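Local coordinates for uncharacterized protein, DUF633, LMOf2365_1472 (Listeria monocytogenes str. 4b F2365, PDB 3GNL), which is uncharacterized but probably transfers a methyl group from S-adenosylmethionine to N1 of adenine 22 in tRNA, at residues A[16-21]-A[156-161]; A[24-29]-A[83-88]; A[34-39]-A[48-53]; A[59-64]-A[74-79]; A[94-99]-A[105-110]. All blocks are in the same frame, centred on the assembly; numbering follows the deposited sequence. Where two conformers were deposited one is given.

Interaction 1: A[16-21]-A[156-161]; sequences ASYITK and YEIMVL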
# COMPACT_ATOMS: atom_id res chain seq x y z
N ALA A 16 -7.02 -7.71 -4.31
CA ALA A 16 -8.14 -8.63 -4.00
C ALA A 16 -7.65 -10.05 -3.79
O ALA A 16 -8.28 -10.80 -3.03
CB ALA A 16 -9.17 -8.59 -5.10
N SER A 17 -6.53 -10.40 -4.43
CA SER A 17 -6.05 -11.80 -4.37
C SER A 17 -5.62 -12.18 -2.95
O SER A 17 -5.45 -13.37 -2.66
CB SER A 17 -4.88 -12.04 -5.34
OG SER A 17 -3.69 -11.52 -4.81
N TYR A 18 -5.42 -11.19 -2.08
CA TYR A 18 -5.04 -11.41 -0.69
C TYR A 18 -6.22 -11.52 0.24
O TYR A 18 -6.04 -11.69 1.44
CB TYR A 18 -4.07 -10.32 -0.24
CG TYR A 18 -2.74 -10.40 -0.99
CD1 TYR A 18 -1.88 -11.50 -0.82
CD2 TYR A 18 -2.35 -9.38 -1.84
CE1 TYR A 18 -0.65 -11.58 -1.50
CE2 TYR A 18 -1.10 -9.42 -2.54
CZ TYR A 18 -0.27 -10.52 -2.34
OH TYR A 18 0.94 -10.59 -3.01
N ILE A 19 -7.43 -11.46 -0.32
CA ILE A 19 -8.66 -11.65 0.49
C ILE A 19 -9.10 -13.07 0.16
O ILE A 19 -9.40 -13.34 -0.97
CB ILE A 19 -9.76 -10.66 0.05
CG1 ILE A 19 -9.31 -9.22 0.31
CG2 ILE A 19 -11.09 -10.95 0.78
CD1 ILE A 19 -10.19 -8.12 -0.32
N THR A 20 -9.08 -13.98 1.13
CA THR A 20 -9.16 -15.40 0.80
C THR A 20 -10.10 -16.23 1.67
O THR A 20 -10.44 -17.36 1.30
CB THR A 20 -7.72 -16.08 0.89
OG1 THR A 20 -7.20 -15.88 2.20
CG2 THR A 20 -6.78 -15.48 -0.15
N LYS A 21 -10.47 -15.71 2.81
CA LYS A 21 -11.06 -16.57 3.85
C LYS A 21 -12.51 -16.23 4.17
O LYS A 21 -12.94 -16.30 5.33
CB LYS A 21 -10.22 -16.47 5.12
CG LYS A 21 -8.77 -16.93 4.95
CD LYS A 21 -7.86 -16.23 5.96
CE LYS A 21 -8.26 -16.56 7.39
NZ LYS A 21 -7.69 -15.59 8.35
N TYR A 156 3.62 -0.50 -9.12
CA TYR A 156 2.86 -0.44 -7.89
C TYR A 156 3.34 -1.54 -6.96
O TYR A 156 3.52 -2.69 -7.37
CB TYR A 156 1.38 -0.73 -8.16
CG TYR A 156 0.72 0.28 -9.05
CD1 TYR A 156 0.35 1.51 -8.55
CD2 TYR A 156 0.51 -0.01 -10.40
CE1 TYR A 156 -0.23 2.50 -9.38
CE2 TYR A 156 -0.08 0.96 -11.27
CZ TYR A 156 -0.45 2.20 -10.73
OH TYR A 156 -1.03 3.18 -11.54
N GLU A 157 3.44 -1.20 -5.70
CA GLU A 157 3.77 -2.16 -4.64
C GLU A 157 2.55 -2.40 -3.76
O GLU A 157 1.77 -1.47 -3.50
CB GLU A 157 4.91 -1.63 -3.76
CG GLU A 157 6.29 -1.52 -4.46
CD GLU A 157 7.15 -0.47 -3.80
OE1 GLU A 157 6.79 0.75 -3.80
OE2 GLU A 157 8.20 -0.85 -3.28
N ILE A 158 2.42 -3.66 -3.32
CA ILE A 158 1.31 -4.08 -2.42
C ILE A 158 1.97 -4.79 -1.25
O ILE A 158 2.96 -5.51 -1.42
CB ILE A 158 0.35 -5.04 -3.15
CG1 ILE A 158 -0.28 -4.29 -4.34
CG2 ILE A 158 -0.75 -5.59 -2.17
CD1 ILE A 158 -0.92 -5.19 -5.32
N MSE A 159 1.47 -4.56 -0.05
CA MSE A 159 2.00 -5.27 1.11
C MSE A 159 0.83 -5.78 1.95
O MSE A 159 -0.20 -5.13 2.08
CB MSE A 159 2.91 -4.37 1.95
CG MSE A 159 2.27 -3.23 2.66
SE MSE A 159 3.68 -2.24 3.67
CE MSE A 159 4.41 -1.29 2.14
N VAL A 160 1.03 -6.95 2.55
CA VAL A 160 -0.02 -7.54 3.38
C VAL A 160 0.57 -7.71 4.74
O VAL A 160 1.72 -8.18 4.85
CB VAL A 160 -0.44 -8.88 2.82
CG1 VAL A 160 -1.57 -9.49 3.70
CG2 VAL A 160 -0.87 -8.74 1.34
N LEU A 161 -0.15 -7.27 5.77
CA LEU A 161 0.38 -7.29 7.14
C LEU A 161 -0.53 -8.03 8.07
O LEU A 161 -1.73 -8.12 7.83
CB LEU A 161 0.54 -5.87 7.66
CG LEU A 161 1.52 -5.01 6.83
CD1 LEU A 161 0.72 -4.29 5.81
CD2 LEU A 161 2.28 -4.03 7.64

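Interaction 2: A[24-29]-A[83-88]; sequences RIADIG and AVIEKK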
# COMPACT_ATOMS: atom_id res chain seq x y z
N ARG A 24 -14.74 -10.46 6.62
CA ARG A 24 -15.43 -9.17 6.72
C ARG A 24 -14.39 -8.07 6.46
O ARG A 24 -13.39 -7.93 7.22
CB ARG A 24 -16.14 -8.97 8.08
CG ARG A 24 -17.19 -10.06 8.31
CD ARG A 24 -17.78 -9.96 9.71
NE ARG A 24 -18.52 -8.73 9.94
CZ ARG A 24 -19.76 -8.46 9.49
NH1 ARG A 24 -20.43 -9.36 8.74
NH2 ARG A 24 -20.29 -7.29 9.77
N ILE A 25 -14.57 -7.36 5.36
CA ILE A 25 -13.52 -6.39 4.93
C ILE A 25 -13.98 -4.95 4.99
O ILE A 25 -15.17 -4.65 4.94
CB ILE A 25 -13.02 -6.70 3.53
CG1 ILE A 25 -14.06 -6.30 2.46
CG2 ILE A 25 -12.59 -8.22 3.39
CD1 ILE A 25 -13.59 -6.47 1.01
N ALA A 26 -13.03 -4.03 5.10
CA ALA A 26 -13.30 -2.61 4.89
C ALA A 26 -12.31 -2.05 3.88
O ALA A 26 -11.10 -2.14 4.10
CB ALA A 26 -13.28 -1.82 6.18
N ASP A 27 -12.84 -1.48 2.80
CA ASP A 27 -12.06 -0.88 1.74
C ASP A 27 -12.14 0.65 1.87
O ASP A 27 -13.15 1.26 1.51
CB ASP A 27 -12.60 -1.35 0.37
CG ASP A 27 -11.73 -0.93 -0.79
OD1 ASP A 27 -10.59 -0.48 -0.52
OD2 ASP A 27 -12.15 -1.05 -1.95
N ILE A 28 -11.04 1.23 2.32
CA ILE A 28 -10.97 2.65 2.64
C ILE A 28 -10.63 3.47 1.41
O ILE A 28 -9.59 3.23 0.78
CB ILE A 28 -9.93 2.87 3.70
CG1 ILE A 28 -10.17 1.89 4.85
CG2 ILE A 28 -9.92 4.35 4.12
CD1 ILE A 28 -11.57 2.09 5.64
N GLY A 29 -11.45 4.45 1.07
CA GLY A 29 -11.24 5.14 -0.20
C GLY A 29 -11.44 4.22 -1.38
O GLY A 29 -10.67 4.23 -2.37
N ALA A 83 -12.84 6.24 10.16
CA ALA A 83 -14.10 6.76 10.79
C ALA A 83 -15.31 5.96 10.29
O ALA A 83 -16.38 5.96 10.92
CB ALA A 83 -14.29 8.23 10.50
N VAL A 84 -15.15 5.25 9.18
CA VAL A 84 -16.27 4.49 8.64
C VAL A 84 -16.40 3.12 9.30
O VAL A 84 -17.38 2.41 9.05
CB VAL A 84 -16.21 4.35 7.09
CG1 VAL A 84 -16.25 5.72 6.40
CG2 VAL A 84 -14.97 3.47 6.64
N ILE A 85 -15.45 2.74 10.13
CA ILE A 85 -15.45 1.44 10.79
C ILE A 85 -15.95 1.59 12.22
O ILE A 85 -15.63 2.56 12.90
CB ILE A 85 -14.03 0.79 10.83
CG1 ILE A 85 -13.55 0.43 9.43
CG2 ILE A 85 -14.01 -0.47 11.68
CD1 ILE A 85 -12.15 -0.17 9.45
N GLU A 86 -16.73 0.61 12.67
CA GLU A 86 -17.17 0.60 14.06
C GLU A 86 -16.82 -0.76 14.66
O GLU A 86 -16.74 -1.77 13.95
CB GLU A 86 -18.67 0.90 14.13
CG GLU A 86 -19.04 1.88 15.22
CD GLU A 86 -18.61 3.31 14.93
OE1 GLU A 86 -19.09 3.89 13.93
OE2 GLU A 86 -17.80 3.86 15.72
N LYS A 87 -16.60 -0.79 15.99
CA LYS A 87 -16.27 -2.04 16.69
C LYS A 87 -17.24 -3.17 16.38
O LYS A 87 -16.81 -4.30 16.12
CB LYS A 87 -16.18 -1.82 18.22
N LYS A 88 -18.55 -2.86 16.35
CA LYS A 88 -19.58 -3.88 16.10
C LYS A 88 -19.56 -4.46 14.69
O LYS A 88 -20.13 -5.52 14.43
CB LYS A 88 -21.00 -3.40 16.50
CG LYS A 88 -21.56 -2.23 15.69
CD LYS A 88 -23.04 -2.01 16.02
CE LYS A 88 -23.47 -0.58 15.70
NZ LYS A 88 -22.62 0.45 16.38

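Interaction 3: A[34-39]-A[48-53]; sequences YLPCFA and AIAGEV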
# COMPACT_ATOMS: atom_id res chain seq x y z
N TYR A 34 -15.47 -1.36 -6.60
CA TYR A 34 -15.23 -2.47 -7.53
C TYR A 34 -14.68 -3.67 -6.77
O TYR A 34 -15.15 -4.83 -6.96
CB TYR A 34 -14.21 -2.12 -8.62
CG TYR A 34 -14.63 -1.11 -9.64
CD1 TYR A 34 -15.92 -1.09 -10.15
CD2 TYR A 34 -13.71 -0.19 -10.12
CE1 TYR A 34 -16.30 -0.15 -11.12
CE2 TYR A 34 -14.08 0.78 -11.08
CZ TYR A 34 -15.39 0.77 -11.55
OH TYR A 34 -15.76 1.70 -12.49
N LEU A 35 -13.67 -3.42 -5.93
CA LEU A 35 -13.04 -4.51 -5.19
C LEU A 35 -13.99 -5.21 -4.21
O LEU A 35 -14.09 -6.44 -4.23
CB LEU A 35 -11.70 -4.04 -4.59
CG LEU A 35 -10.97 -5.04 -3.69
CD1 LEU A 35 -9.45 -4.79 -3.73
CD2 LEU A 35 -11.46 -5.10 -2.29
N PRO A 36 -14.75 -4.46 -3.39
CA PRO A 36 -15.76 -5.09 -2.51
C PRO A 36 -16.76 -5.88 -3.29
O PRO A 36 -17.11 -7.00 -2.88
CB PRO A 36 -16.43 -3.89 -1.86
CG PRO A 36 -15.34 -2.83 -1.82
CD PRO A 36 -14.56 -3.03 -3.09
N CYS A 37 -17.21 -5.39 -4.44
CA CYS A 37 -18.20 -6.15 -5.22
C CYS A 37 -17.57 -7.43 -5.72
O CYS A 37 -18.20 -8.48 -5.64
CB CYS A 37 -18.77 -5.34 -6.37
SG CYS A 37 -19.92 -3.95 -5.83
N PHE A 38 -16.35 -7.34 -6.23
CA PHE A 38 -15.65 -8.52 -6.79
C PHE A 38 -15.46 -9.57 -5.68
O PHE A 38 -15.68 -10.77 -5.94
CB PHE A 38 -14.32 -8.08 -7.33
CG PHE A 38 -13.38 -9.19 -7.70
CD1 PHE A 38 -13.44 -9.74 -8.98
CD2 PHE A 38 -12.40 -9.61 -6.82
CE1 PHE A 38 -12.53 -10.75 -9.38
CE2 PHE A 38 -11.48 -10.61 -7.21
CZ PHE A 38 -11.55 -11.17 -8.49
N ALA A 39 -15.10 -9.14 -4.48
CA ALA A 39 -14.76 -10.06 -3.42
C ALA A 39 -16.00 -10.68 -2.79
O ALA A 39 -16.00 -11.85 -2.37
CB ALA A 39 -13.91 -9.42 -2.41
N ALA A 48 -18.65 -6.31 3.25
CA ALA A 48 -17.69 -5.21 3.06
C ALA A 48 -18.27 -3.87 3.47
O ALA A 48 -19.45 -3.60 3.23
CB ALA A 48 -17.26 -5.13 1.63
N ILE A 49 -17.42 -3.02 4.04
CA ILE A 49 -17.65 -1.57 4.12
C ILE A 49 -16.85 -0.94 2.98
O ILE A 49 -15.66 -1.25 2.83
CB ILE A 49 -17.14 -1.01 5.45
CG1 ILE A 49 -17.90 -1.64 6.64
CG2 ILE A 49 -17.22 0.52 5.47
CD1 ILE A 49 -17.22 -1.40 8.02
N ALA A 50 -17.50 -0.12 2.17
CA ALA A 50 -16.78 0.71 1.22
C ALA A 50 -16.78 2.15 1.73
O ALA A 50 -17.82 2.81 1.75
CB ALA A 50 -17.41 0.60 -0.15
N GLY A 51 -15.61 2.63 2.16
CA GLY A 51 -15.50 3.99 2.72
C GLY A 51 -15.18 5.04 1.67
O GLY A 51 -14.44 4.78 0.74
N GLU A 52 -15.76 6.23 1.76
CA GLU A 52 -15.44 7.32 0.86
C GLU A 52 -15.46 8.59 1.67
O GLU A 52 -16.21 8.68 2.63
CB GLU A 52 -16.44 7.44 -0.30
CG GLU A 52 -16.64 6.13 -1.08
CD GLU A 52 -15.46 5.79 -1.92
OE1 GLU A 52 -14.52 6.60 -2.04
OE2 GLU A 52 -15.47 4.66 -2.48
N VAL A 53 -14.63 9.58 1.29
CA VAL A 53 -14.59 10.82 2.06
C VAL A 53 -15.41 11.96 1.46
O VAL A 53 -15.89 12.82 2.19
CB VAL A 53 -13.14 11.18 2.50
CG1 VAL A 53 -12.31 11.55 1.30
CG2 VAL A 53 -13.15 12.33 3.50

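Interaction 4: A[59-64]-A[74-79]; sequences QSAQKQ and IDVRKG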
# COMPACT_ATOMS: atom_id res chain seq x y z
N GLN A 59 -21.12 8.64 -4.08
CA GLN A 59 -22.22 8.29 -5.00
C GLN A 59 -21.93 7.23 -6.03
O GLN A 59 -22.76 6.36 -6.28
CB GLN A 59 -22.75 9.53 -5.70
CG GLN A 59 -23.81 10.10 -4.85
CD GLN A 59 -23.57 11.49 -4.49
OE1 GLN A 59 -23.79 12.40 -5.29
NE2 GLN A 59 -23.15 11.69 -3.24
N SER A 60 -20.73 7.28 -6.61
CA SER A 60 -20.28 6.30 -7.59
C SER A 60 -20.24 4.91 -6.93
O SER A 60 -20.63 3.90 -7.54
CB SER A 60 -18.89 6.69 -8.06
OG SER A 60 -18.93 7.68 -9.07
N ALA A 61 -19.76 4.85 -5.67
CA ALA A 61 -19.67 3.55 -4.99
C ALA A 61 -21.05 3.02 -4.62
O ALA A 61 -21.32 1.82 -4.80
CB ALA A 61 -18.77 3.63 -3.76
N GLN A 62 -21.95 3.90 -4.14
CA GLN A 62 -23.33 3.51 -3.86
C GLN A 62 -23.99 2.92 -5.10
O GLN A 62 -24.67 1.87 -5.00
CB GLN A 62 -24.16 4.71 -3.40
CG GLN A 62 -24.01 5.07 -1.94
CD GLN A 62 -24.72 6.39 -1.59
OE1 GLN A 62 -24.48 7.42 -2.23
NE2 GLN A 62 -25.60 6.35 -0.58
N LYS A 63 -23.76 3.55 -6.25
CA LYS A 63 -24.41 3.12 -7.50
C LYS A 63 -23.85 1.80 -7.99
O LYS A 63 -24.61 0.98 -8.47
CB LYS A 63 -24.35 4.17 -8.60
CG LYS A 63 -25.29 5.35 -8.31
CD LYS A 63 -25.22 6.36 -9.42
CE LYS A 63 -26.21 7.54 -9.22
NZ LYS A 63 -27.62 7.18 -9.60
N GLN A 64 -22.56 1.58 -7.82
CA GLN A 64 -21.98 0.30 -8.24
C GLN A 64 -22.53 -0.84 -7.38
O GLN A 64 -22.84 -1.93 -7.91
CB GLN A 64 -20.45 0.36 -8.15
CG GLN A 64 -19.74 -0.97 -8.35
CD GLN A 64 -19.91 -1.55 -9.75
OE1 GLN A 64 -19.82 -0.84 -10.75
NE2 GLN A 64 -20.13 -2.85 -9.81
N ILE A 74 -22.88 -5.18 1.37
CA ILE A 74 -21.91 -4.07 1.31
C ILE A 74 -22.54 -2.77 1.73
O ILE A 74 -23.56 -2.32 1.15
CB ILE A 74 -21.30 -3.91 -0.08
CG1 ILE A 74 -20.70 -5.26 -0.56
CG2 ILE A 74 -20.28 -2.78 -0.06
CD1 ILE A 74 -20.24 -5.20 -1.96
N ASP A 75 -21.95 -2.18 2.76
CA ASP A 75 -22.36 -0.90 3.27
C ASP A 75 -21.42 0.13 2.69
O ASP A 75 -20.19 0.02 2.82
CB ASP A 75 -22.23 -0.84 4.80
CG ASP A 75 -23.28 -1.68 5.55
OD1 ASP A 75 -24.34 -2.06 4.96
OD2 ASP A 75 -23.06 -1.95 6.77
N VAL A 76 -21.97 1.12 2.02
CA VAL A 76 -21.18 2.25 1.58
C VAL A 76 -21.35 3.36 2.59
O VAL A 76 -22.48 3.77 2.90
CB VAL A 76 -21.56 2.72 0.17
CG1 VAL A 76 -20.66 3.89 -0.30
CG2 VAL A 76 -21.53 1.54 -0.80
N ARG A 77 -20.23 3.83 3.12
CA ARG A 77 -20.24 4.83 4.16
C ARG A 77 -19.34 6.03 3.87
O ARG A 77 -18.22 5.87 3.35
CB ARG A 77 -19.79 4.19 5.46
CG ARG A 77 -20.73 3.08 5.94
CD ARG A 77 -20.28 2.51 7.26
NE ARG A 77 -20.97 1.24 7.58
CZ ARG A 77 -20.71 0.48 8.65
NH1 ARG A 77 -19.74 0.80 9.52
NH2 ARG A 77 -21.39 -0.65 8.84
N LYS A 78 -19.83 7.23 4.18
CA LYS A 78 -19.06 8.47 4.08
C LYS A 78 -18.32 8.75 5.39
O LYS A 78 -18.92 8.78 6.47
CB LYS A 78 -19.95 9.64 3.68
CG LYS A 78 -19.19 10.97 3.55
CD LYS A 78 -19.49 11.69 2.23
CE LYS A 78 -20.82 12.43 2.26
NZ LYS A 78 -20.95 13.48 1.19
N GLY A 79 -17.00 8.96 5.28
CA GLY A 79 -16.17 9.24 6.43
C GLY A 79 -14.72 9.41 6.03
O GLY A 79 -14.28 8.93 4.96

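Interaction 5: A[94-99]-A[105-110]; sequences IVIAGM and RTILEE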
# COMPACT_ATOMS: atom_id res chain seq x y z
N ILE A 94 -8.58 -4.93 6.46
CA ILE A 94 -8.75 -3.58 5.94
C ILE A 94 -7.86 -3.41 4.72
O ILE A 94 -6.68 -3.82 4.77
CB ILE A 94 -8.38 -2.49 6.96
CG1 ILE A 94 -9.21 -2.60 8.26
CG2 ILE A 94 -8.52 -1.08 6.33
CD1 ILE A 94 -8.79 -1.60 9.31
N VAL A 95 -8.47 -2.89 3.63
CA VAL A 95 -7.75 -2.57 2.38
C VAL A 95 -7.62 -1.07 2.29
O VAL A 95 -8.59 -0.37 2.48
CB VAL A 95 -8.54 -3.06 1.15
CG1 VAL A 95 -7.87 -2.71 -0.17
CG2 VAL A 95 -8.80 -4.56 1.22
N ILE A 96 -6.40 -0.57 2.05
CA ILE A 96 -6.22 0.88 1.77
C ILE A 96 -5.29 0.94 0.55
O ILE A 96 -4.09 0.61 0.67
CB ILE A 96 -5.60 1.67 2.98
CG1 ILE A 96 -6.26 1.25 4.30
CG2 ILE A 96 -5.74 3.20 2.74
CD1 ILE A 96 -5.65 1.89 5.53
N ALA A 97 -5.86 1.33 -0.59
CA ALA A 97 -5.16 1.33 -1.88
C ALA A 97 -5.30 2.69 -2.56
O ALA A 97 -6.21 3.44 -2.26
CB ALA A 97 -5.71 0.22 -2.78
N GLY A 98 -4.35 3.00 -3.45
CA GLY A 98 -4.47 4.15 -4.35
C GLY A 98 -4.28 5.49 -3.68
O GLY A 98 -4.87 6.47 -4.09
N MSE A 99 -3.45 5.50 -2.63
CA MSE A 99 -3.19 6.75 -1.88
C MSE A 99 -1.71 6.77 -1.59
O MSE A 99 -1.06 5.73 -1.56
CB MSE A 99 -3.88 6.69 -0.52
CG MSE A 99 -5.35 6.74 -0.60
SE MSE A 99 -6.02 6.83 1.19
CE MSE A 99 -7.62 5.72 0.91
N ARG A 105 -0.41 6.01 6.19
CA ARG A 105 0.16 5.93 7.51
C ARG A 105 -0.70 6.76 8.47
O ARG A 105 -1.02 6.28 9.58
CB ARG A 105 1.62 6.45 7.53
CG ARG A 105 2.28 6.18 8.91
CD ARG A 105 3.81 6.38 8.84
NE ARG A 105 4.42 6.04 10.12
CZ ARG A 105 5.74 5.93 10.34
NH1 ARG A 105 6.62 6.17 9.37
NH2 ARG A 105 6.17 5.59 11.55
N THR A 106 -1.04 7.99 8.06
CA THR A 106 -1.86 8.93 8.87
C THR A 106 -3.21 8.28 9.19
O THR A 106 -3.65 8.31 10.35
CB THR A 106 -2.01 10.29 8.17
OG1 THR A 106 -0.70 10.86 8.04
CG2 THR A 106 -2.90 11.27 8.97
N ILE A 107 -3.81 7.65 8.18
CA ILE A 107 -5.09 6.96 8.35
C ILE A 107 -4.96 5.87 9.42
O ILE A 107 -5.86 5.72 10.28
CB ILE A 107 -5.60 6.39 7.01
CG1 ILE A 107 -6.13 7.55 6.16
CG2 ILE A 107 -6.70 5.31 7.24
CD1 ILE A 107 -6.43 7.16 4.75
N LEU A 108 -3.90 5.08 9.35
CA LEU A 108 -3.64 4.01 10.33
C LEU A 108 -3.37 4.51 11.75
O LEU A 108 -3.84 3.89 12.72
CB LEU A 108 -2.48 3.10 9.88
CG LEU A 108 -2.77 2.28 8.62
CD1 LEU A 108 -1.49 1.62 8.12
CD2 LEU A 108 -3.86 1.19 8.86
N GLU A 109 -2.63 5.61 11.86
CA GLU A 109 -2.32 6.21 13.16
C GLU A 109 -3.53 6.91 13.78
O GLU A 109 -3.89 6.60 14.92
CB GLU A 109 -1.09 7.12 13.07
CG GLU A 109 0.17 6.35 12.69
CD GLU A 109 1.39 7.23 12.41
OE1 GLU A 109 1.20 8.43 12.10
OE2 GLU A 109 2.52 6.68 12.46
N GLU A 110 -4.18 7.82 13.05
CA GLU A 110 -5.39 8.48 13.57
C GLU A 110 -6.50 7.47 13.85
O GLU A 110 -7.28 7.65 14.78
CB GLU A 110 -5.90 9.55 12.63
CG GLU A 110 -4.97 10.72 12.46
CD GLU A 110 -5.44 11.71 11.41
OE1 GLU A 110 -6.46 11.46 10.72
OE2 GLU A 110 -4.78 12.75 11.27

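Interaction 1: A[16-21]-A[156-161]
Y18, whose ring lies against V160, occupies the third position of a type I turn that runs from A16 to I19 and is closed by a 2.9 Å hydrogen bond from I19 N to A16 O. Y18 O accepts a hydrogen bond from K120 NZ. The turn delivers the ring to strand 154-163: Y18 CG stands anti to the carbonyl carbon (chi1 -65°), and the side chain leans out across the strand. V160 CG2 sits over one face of the phenol in a CH-pi contact, 3.5 Å from the ring centroid and 16° off the ring normal. The methyl is displaced toward the CB end of the ring, with its nearest atom Y18 CG at 3.4 Å. Two residues earlier on the same side of the strand, I158 CG2 reaches Y18 CE2 obliquely at 3.9 Å. The sheet has seven strands in Rossmann-like methyltransferase order, 3-2-1-4-5-7-6; the turn between helix 10-16 and strand 23-28 packs on its strand 154-163, the antiparallel strand beside edge strand 141-151. On the face of the ring opposite V160, S17 OG lies 3.9 Å above the plane, over its centre, and is hydrogen-bonded to K14 O. I122 of strand 120-125 and A147 of strand 141-151 also touch the Y18 side chain.

Interaction 2: A[24-29]-A[83-88]
A26 CB faces I85, while I28 reaches V84 with its terminal CD1; between residues 24-29 and 83-88 the contact is apolar packing, the loop lying on the face of strand 23-28. I85 CD1 meets A26 CB at 3.8 Å; its CG1 is hardly farther, at 4.0 Å, so the end of an extended isoleucine (chi2 178°) rests on the small alanine. I28 reaches across differently. Its side chain is bent (chi2 -64°), which brings CD1 toward the loop, 3.8 Å from V84 CG2. I28 CD1 is only loosely near I85 CD1, at 4.5 Å. The I28 and V84 side chains run past each other in opposite directions.

R77 and K114 tie the loop backbone from outside: V84 O accepts a hydrogen bond from R77 NH1, I85 O one from K114 NZ. E86 N to D89 OD2 is a bond within the loop, and R24 NE of the strand donates to D89 O. All four touching residues are buried. D27, between A26 and I28, faces the other side of the sheet and touches L35 and P36 of helix 34-41. Strand 23-28 is the middle one of the five parallel strands of this Rossmann-like fold, flanked by strands 45-52 and 93-99, and I94 of the latter also packs on I28 and I85.

Interaction 3: A[34-39]-A[48-53]
P36 of helix 34-41 turns the CB-CG edge of its ring to A48 and A50 of strand 45-52, within the beta-alpha-beta unit formed by strand 23-28, this helix and strand 45-52 in the parallel part of the Rossmann-like sheet. The close part is at A48: its CB lies 3.8 Å from P36 CB, and the two backbones approach to 5.9 Å between the CA atoms of these residues. Such nearness is consistent with a strand that offers only a methyl group here and with a compact proline. Two residues along the same face the fit slackens, A50 CB being 4.3 Å from P36 CG. The three residues are buried, and the contact holds no hydrogen bond. P36 lies in the first turn of its helix, where its lack of an N-H breaks no bond of the i to i-4 pattern; that pattern includes F38 N to Y34 O and A39 N to L35 O, both at 2.9 Å.

Y34 and F38 form the looser, partly exposed side and do not approach the strand; F38 packs on A16, and the Y34 ring lies nearly parallel to that of H32. C37 is buried, directed away from the strand, and touches I74 and Q64. On the buried side the proline ring has a polar neighbour from strand 23-28: D27 OD2 packs 3.3 Å from P36 CD.

Interaction 4: A[59-64]-A[74-79]
Helix 55-67 passes over the edge strand 74-78 with Q62 and V76 nearest, their CA atoms 6.0 Å apart. The two belong to the beta-alpha-beta unit that starts with strand 45-52, a repeating element of the Rossmann-like sheet, in which 74-78 is the outermost parallel strand. V76 is the bump that fits against A61 and Q62 of the helix. Its CG1, placed anti to the backbone N (chi1 -177°), is wedged between A61 CB at 4.0 Å and Q62 CG at 3.9 Å. The second branch, CG2, turns to the helix backbone and approaches A61 O and the Q62 CA. A61 is the buried side of the contact; Q62 lies at its margin, using the apolar stem of its side chain, which passes V76 at a slant. F58 and V65 of the same helix extend this apolar cover.

On the reverse face of the strand the chemistry is ionic. R77 points away from the helix and forms salt bridges to D75 and, through NH1, to D89. The D75 bond runs from R77 NH2 to D75 OD2 at 3.0 Å with a 161° N-H···O angle, in the guanidinium plane and on the anti side of the carboxylate.

Interaction 5: A[94-99]-A[105-110]
I96 of strand 93-99 thrusts its CD1 into a shallow groove between I107 and L108, neighbours on helix 101-110. L108 CD2 forms one wall at 3.8 Å from I96 CD1, and I107 CG2 the other at 4.0 Å. The long arm of I96 is extended (chi2 176°), which carries its tip across to a helix whose nearest CA, that of I107, is still 9.0 Å from the CA of I96. I96 and I107 slide past each other in opposite directions. Beside the groove, I107 projects back: its CD1 meets the selenium of M99, a selenomethionine, at 3.6 Å, the closest approach of the contact. These two side chains cross at about a right angle. Thus the strand sends one branch into the I107/L108 groove, while I107 answers with one against M99, just past the corner at G98.

The helix follows the strand directly in the beta-alpha-beta unit 93-99, 101-110 and 120-125 of the Rossmann-like fold; L123 touches both I96 and L108. R105 and E109, away from the strand, face helix 129-139, where the charges are paired: R105 NE bonds E109 OE2 at 3.1 Å, and R105 NH1 bonds E134. With no hydrogen bond between strand and helix, the contact rests on shape fit and on burial of I96, I107 and L108, with M99 SE packed at the partly exposed end.

Interactions 2 to 5 follow the parallel strands of one sheet. Strand 23-28 is hydrogen-bonded on one side to 45-52 (D27 N to I49 O, 2.8 Å) and on the other to 93-99 (A26 O to V95 N, 2.8 Å), joining interactions 2, 3 and 5. Interactions 3 and 4, with centres 8 Å apart, share the border of strands 45-52 and 74-78 (A50 N to D75 O, 2.8 Å). Interaction 1 reaches antiparallel strand 154-163, yet I19 CD1 packs 4.0 Å from I25 CD1 of strand 23-28. No ligand marks a site; class I methyltransferases generally bind S-adenosylmethionine at the carboxyl ends of such parallel strands, probably so here.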